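Local coordinates for protein binding component of ABC transporter (Wolinella succinogenes, PDB 3K4U) that binds lysine in the cleft between its two lobes and probably serves as the solute-binding component of an ABC transporter, at residues Thr117-Phe122 with Gln150-Gly155; Ser125-Ala130 with Leu139-Thr144. All blocks are in the same frame, centred on the assembly; numbering follows the deposited sequence.

Interaction 1: residues Thr117-Phe122 with Gln150-Gly155; sequences TLVTKF and QEVLNG. With LYS (lysine), chain K.
V119 meets E151 and V152 in a helix-on-sheet contact within one lobe of a periplasmic binding protein fold. Strand 117-121 lies between strands 138-142 and 159-163 and runs parallel to both. Helix 145-154 connects those two strands and crosses over the face to which V119 points. The contact is small and apolar, with no hydrogen bond between the segments. V119 CG1 is anti to its carbonyl carbon (chi1 -68°). This places CG2 between the backbone N and the carbonyl carbon, and CG2 is the branch that reaches the helix. V119 CG2 lies 4.2 Å from CB of E151. V119 CG2 is also 4.3 Å from CG1 of V152, so one branch meets two successive helix residues. V152 also packs on F160 of strand 159-163. E151 offers only its first side-chain carbon to V119. Beyond CB its chain bends and carries the carboxylate away from strand 117-121, to lie near the hydroxyl of Y142. L118 and T120 face the other side of the sheet, where A130 and A126 of helix 125-133 cover them. The helix finishes in a Schellman motif at G155, which has positive phi and whose N bonds to V152 O at 2.9 Å. The far end of the strand belongs to the lysine pocket. K121 sends its side chain out almost fully extended and turns only at the end, with chi4 at 67°. D143 O accepts a hydrogen bond from NZ, while E12 and E145 are longer, weak ionic partners. These acids probably offset the charges of two neighbouring ammonium groups. The chains of K121 and the ligand meet near their ends, with K121 CE 3.8 Å from CE of the bound lysine.

Interaction 2: residues Ser125-Ala130 with Leu139-Thr144; sequences SAEYAA and LKTYDT. With LYS (lysine), chain K.
E127 lays the aliphatic part of its side chain across T141, with E127 CG 3.9 Å from T141 CG2. CG of E127 is anti to the backbone N (chi1 -154°), and the chain then bends at chi2. The bend brings OE2 beside the same methyl and near L139 CD2. OE1 accepts a hydrogen bond from G123 N in the turn before the helix, and OE2 has a weak, long ion pair with K131. One turn further along the helix, A130 CB packs 3.8 Å from L139 CD1. No hydrogen bond joins the two segments. The start of the helix serves the ligand. S125 N donates a nearly straight bond of 2.7 Å (171°) to OXT of the bound lysine. Being in the first turn, this N-H probably gains from the helix dipole in holding the carboxylate. S125 OG bonds to T73 OG1, another pocket residue. At the other end of segment 139-144, T144 is the N-cap of helix 145-154. Helix segment 125-130 and strand segment 139-142 run nearly antiparallel, at 169°, within the beta-alpha-beta unit 117-121, 125-133, 138-142. The helix also lies against Q93 of strand 89-98, through S125, A126 and A129.

The two interactions lie in one lobe, their centres about 10 Å apart, and share one sheet. Segment 117-122 comes first along the chain, then 125-130, 139-144 and 150-155, so interaction 2 falls wholly between the two halves of interaction 1. Strands 117-121 and 138-142 are parallel neighbours, joined by backbone bonds such as T120 O to Y142 N. Helices 125-133 and 145-154 cover opposite faces of this sheet. The two contacts are thus the interfaces on the two faces of a local helix-sheet-helix sandwich. Both reach the ligand: interaction 1 brings K121 to its side-chain end, and interaction 2 brings S125 to its carboxylate.

Interaction 1: residues Thr117-Phe122 with Gln150-Gly155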
# COMPACT_ATOMS: atom_id res chain seq x y z
N THR E 117 -11.84 -47.20 -6.11
CA THR E 117 -11.09 -47.15 -7.36
C THR E 117 -11.08 -45.71 -7.87
O THR E 117 -12.14 -45.06 -7.91
CB THR E 117 -11.77 -48.03 -8.42
OG1 THR E 117 -12.47 -49.11 -7.76
CG2 THR E 117 -10.75 -48.58 -9.38
N LEU E 118 -9.90 -45.21 -8.24
CA LEU E 118 -9.75 -43.83 -8.74
C LEU E 118 -9.03 -43.70 -10.10
O LEU E 118 -7.92 -44.22 -10.31
CB LEU E 118 -9.04 -43.00 -7.68
CG LEU E 118 -8.26 -41.72 -7.99
CD1 LEU E 118 -9.04 -40.53 -7.48
CD2 LEU E 118 -6.92 -41.83 -7.31
N VAL E 119 -9.67 -42.98 -11.03
CA VAL E 119 -9.15 -42.92 -12.40
C VAL E 119 -8.81 -41.54 -12.96
O VAL E 119 -9.51 -40.53 -12.69
CB VAL E 119 -10.04 -43.67 -13.40
CG1 VAL E 119 -9.98 -45.16 -13.12
CG2 VAL E 119 -11.45 -43.16 -13.33
N THR E 120 -7.73 -41.52 -13.73
CA THR E 120 -7.36 -40.35 -14.51
C THR E 120 -6.61 -40.67 -15.83
O THR E 120 -6.39 -41.85 -16.19
CB THR E 120 -6.54 -39.37 -13.64
OG1 THR E 120 -6.69 -38.03 -14.14
CG2 THR E 120 -5.07 -39.75 -13.63
N LYS E 121 -6.22 -39.62 -16.54
CA LYS E 121 -5.52 -39.80 -17.78
C LYS E 121 -4.05 -40.15 -17.53
O LYS E 121 -3.49 -39.77 -16.48
CB LYS E 121 -5.63 -38.52 -18.61
CG LYS E 121 -4.61 -38.45 -19.77
CD LYS E 121 -4.56 -37.02 -20.29
CE LYS E 121 -3.82 -36.91 -21.58
NZ LYS E 121 -4.54 -37.59 -22.67
N PHE E 122 -3.42 -40.82 -18.49
CA PHE E 122 -2.04 -41.28 -18.31
C PHE E 122 -0.99 -40.18 -18.50
O PHE E 122 -1.12 -39.30 -19.39
CB PHE E 122 -1.73 -42.46 -19.24
CG PHE E 122 -0.32 -42.97 -19.11
CD1 PHE E 122 0.02 -43.89 -18.09
CD2 PHE E 122 0.68 -42.50 -19.97
CE1 PHE E 122 1.33 -44.36 -17.95
CE2 PHE E 122 2.02 -42.97 -19.83
CZ PHE E 122 2.33 -43.90 -18.81
N GLN E 150 -15.75 -41.76 -17.98
CA GLN E 150 -16.73 -42.79 -18.35
C GLN E 150 -16.75 -43.93 -17.36
O GLN E 150 -17.81 -44.41 -17.02
CB GLN E 150 -16.48 -43.34 -19.75
CG GLN E 150 -17.08 -42.49 -20.87
CD GLN E 150 -18.57 -42.34 -20.73
OE1 GLN E 150 -19.28 -43.33 -20.55
NE2 GLN E 150 -19.05 -41.11 -20.77
N GLU E 151 -15.58 -44.33 -16.86
CA GLU E 151 -15.47 -45.38 -15.84
C GLU E 151 -16.24 -45.08 -14.54
O GLU E 151 -16.84 -45.98 -13.93
CB GLU E 151 -14.01 -45.70 -15.51
CG GLU E 151 -13.09 -46.00 -16.68
CD GLU E 151 -13.53 -47.20 -17.48
OE1 GLU E 151 -13.64 -48.30 -16.89
OE2 GLU E 151 -13.77 -47.04 -18.70
N VAL E 152 -16.25 -43.83 -14.09
CA VAL E 152 -17.06 -43.56 -12.92
C VAL E 152 -18.56 -43.44 -13.34
O VAL E 152 -19.45 -44.01 -12.67
CB VAL E 152 -16.43 -42.47 -11.94
CG1 VAL E 152 -15.40 -41.56 -12.66
CG2 VAL E 152 -17.46 -41.70 -11.15
N LEU E 153 -18.82 -42.78 -14.48
CA LEU E 153 -20.17 -42.80 -15.09
C LEU E 153 -20.71 -44.21 -15.36
O LEU E 153 -21.92 -44.46 -15.26
CB LEU E 153 -20.24 -42.00 -16.39
CG LEU E 153 -20.37 -40.49 -16.20
CD1 LEU E 153 -20.07 -39.74 -17.49
CD2 LEU E 153 -21.74 -40.13 -15.67
N ASN E 154 -19.81 -45.14 -15.68
CA ASN E 154 -20.19 -46.52 -15.93
C ASN E 154 -20.35 -47.31 -14.66
O ASN E 154 -20.93 -48.39 -14.68
CB ASN E 154 -19.19 -47.20 -16.88
CG ASN E 154 -19.38 -46.76 -18.33
OD1 ASN E 154 -20.38 -46.13 -18.67
ND2 ASN E 154 -18.42 -47.09 -19.18
N GLY E 155 -19.85 -46.78 -13.54
CA GLY E 155 -19.84 -47.51 -12.27
C GLY E 155 -18.83 -48.65 -12.27
O GLY E 155 -19.08 -49.71 -11.70
N LYS K . -2.33 -29.49 -16.31
CA LYS K . -2.35 -30.80 -16.92
C LYS K . -0.92 -31.23 -17.13
O LYS K . -0.06 -30.38 -17.35
CB LYS K . -3.07 -30.74 -18.28
CG LYS K . -3.61 -32.06 -18.77
CD LYS K . -3.53 -32.14 -20.25
CE LYS K . -4.37 -33.27 -20.84
NZ LYS K . -4.56 -33.15 -22.31
OXT LYS K . -0.59 -32.42 -17.08

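Interaction 2: residues Ser125-Ala130 with Leu139-Thr144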
# COMPACT_ATOMS: atom_id res chain seq x y z
N SER E 125 -0.44 -34.25 -15.07
CA SER E 125 -0.37 -33.64 -13.74
C SER E 125 -1.11 -34.46 -12.71
O SER E 125 -0.57 -34.76 -11.65
CB SER E 125 -0.99 -32.25 -13.73
OG SER E 125 -0.01 -31.26 -13.83
N ALA E 126 -2.35 -34.82 -13.01
CA ALA E 126 -3.17 -35.55 -12.07
C ALA E 126 -2.55 -36.90 -11.72
O ALA E 126 -2.51 -37.30 -10.55
CB ALA E 126 -4.56 -35.73 -12.65
N GLU E 127 -2.04 -37.60 -12.72
CA GLU E 127 -1.54 -38.92 -12.47
C GLU E 127 -0.42 -38.90 -11.44
O GLU E 127 -0.40 -39.76 -10.55
CB GLU E 127 -1.07 -39.55 -13.75
CG GLU E 127 -1.15 -41.05 -13.69
CD GLU E 127 0.16 -41.68 -14.05
OE1 GLU E 127 0.80 -41.20 -15.01
OE2 GLU E 127 0.51 -42.68 -13.39
N TYR E 128 0.48 -37.91 -11.55
CA TYR E 128 1.59 -37.71 -10.60
C TYR E 128 1.14 -37.23 -9.20
O TYR E 128 1.67 -37.67 -8.18
CB TYR E 128 2.64 -36.76 -11.20
CG TYR E 128 3.10 -37.21 -12.57
CD1 TYR E 128 3.99 -38.31 -12.71
CD2 TYR E 128 2.64 -36.57 -13.75
CE1 TYR E 128 4.39 -38.76 -13.98
CE2 TYR E 128 3.06 -37.01 -15.02
CZ TYR E 128 3.92 -38.11 -15.12
OH TYR E 128 4.34 -38.54 -16.36
N ALA E 129 0.17 -36.33 -9.18
CA ALA E 129 -0.46 -35.87 -7.94
C ALA E 129 -1.15 -37.04 -7.22
O ALA E 129 -0.81 -37.34 -6.06
CB ALA E 129 -1.45 -34.74 -8.21
N ALA E 130 -2.07 -37.73 -7.89
CA ALA E 130 -2.73 -38.87 -7.28
C ALA E 130 -1.74 -39.89 -6.71
O ALA E 130 -2.02 -40.49 -5.67
CB ALA E 130 -3.67 -39.54 -8.25
N LEU E 139 -5.53 -46.84 -8.37
CA LEU E 139 -5.37 -45.89 -9.46
C LEU E 139 -5.22 -46.58 -10.81
O LEU E 139 -4.23 -47.28 -11.05
CB LEU E 139 -4.19 -44.93 -9.21
CG LEU E 139 -3.98 -43.89 -10.33
CD1 LEU E 139 -4.81 -42.64 -10.06
CD2 LEU E 139 -2.51 -43.54 -10.48
N LYS E 140 -6.21 -46.34 -11.68
CA LYS E 140 -6.17 -46.78 -13.07
C LYS E 140 -6.13 -45.60 -14.04
O LYS E 140 -6.68 -44.53 -13.76
CB LYS E 140 -7.39 -47.64 -13.40
CG LYS E 140 -7.31 -49.05 -12.86
CD LYS E 140 -8.11 -49.99 -13.73
CE LYS E 140 -9.57 -49.67 -13.69
NZ LYS E 140 -10.33 -50.82 -14.21
N THR E 141 -5.50 -45.83 -15.18
CA THR E 141 -5.21 -44.76 -16.12
C THR E 141 -5.65 -45.07 -17.56
O THR E 141 -5.60 -46.20 -18.00
CB THR E 141 -3.70 -44.47 -16.19
OG1 THR E 141 -3.06 -45.59 -16.82
CG2 THR E 141 -3.13 -44.20 -14.83
N TYR E 142 -6.01 -44.01 -18.27
CA TYR E 142 -6.57 -44.09 -19.58
C TYR E 142 -6.01 -42.98 -20.44
O TYR E 142 -5.68 -41.89 -19.96
CB TYR E 142 -8.09 -43.97 -19.46
CG TYR E 142 -8.69 -45.13 -18.70
CD1 TYR E 142 -8.98 -46.32 -19.35
CD2 TYR E 142 -8.93 -45.04 -17.32
CE1 TYR E 142 -9.50 -47.39 -18.67
CE2 TYR E 142 -9.46 -46.12 -16.63
CZ TYR E 142 -9.74 -47.29 -17.31
OH TYR E 142 -10.27 -48.39 -16.65
N ASP E 143 -5.92 -43.28 -21.74
CA ASP E 143 -5.43 -42.37 -22.76
C ASP E 143 -6.14 -41.03 -22.85
O ASP E 143 -5.53 -40.05 -23.30
CB ASP E 143 -5.44 -43.08 -24.13
CG ASP E 143 -4.46 -44.23 -24.17
OD1 ASP E 143 -3.37 -44.07 -23.55
OD2 ASP E 143 -4.77 -45.28 -24.80
N THR E 144 -7.41 -40.98 -22.45
CA THR E 144 -8.13 -39.69 -22.47
C THR E 144 -8.95 -39.34 -21.21
O THR E 144 -9.45 -40.21 -20.49
CB THR E 144 -9.01 -39.51 -23.74
OG1 THR E 144 -10.13 -40.41 -23.70
CG2 THR E 144 -8.19 -39.72 -24.99
N LYS K . -2.33 -29.49 -16.31
CA LYS K . -2.35 -30.80 -16.92
C LYS K . -0.92 -31.23 -17.13
O LYS K . -0.06 -30.38 -17.35
CB LYS K . -3.07 -30.74 -18.28
CG LYS K . -3.61 -32.06 -18.77
CD LYS K . -3.53 -32.14 -20.25
CE LYS K . -4.37 -33.27 -20.84
NZ LYS K . -4.56 -33.15 -22.31
OXT LYS K . -0.59 -32.42 -17.08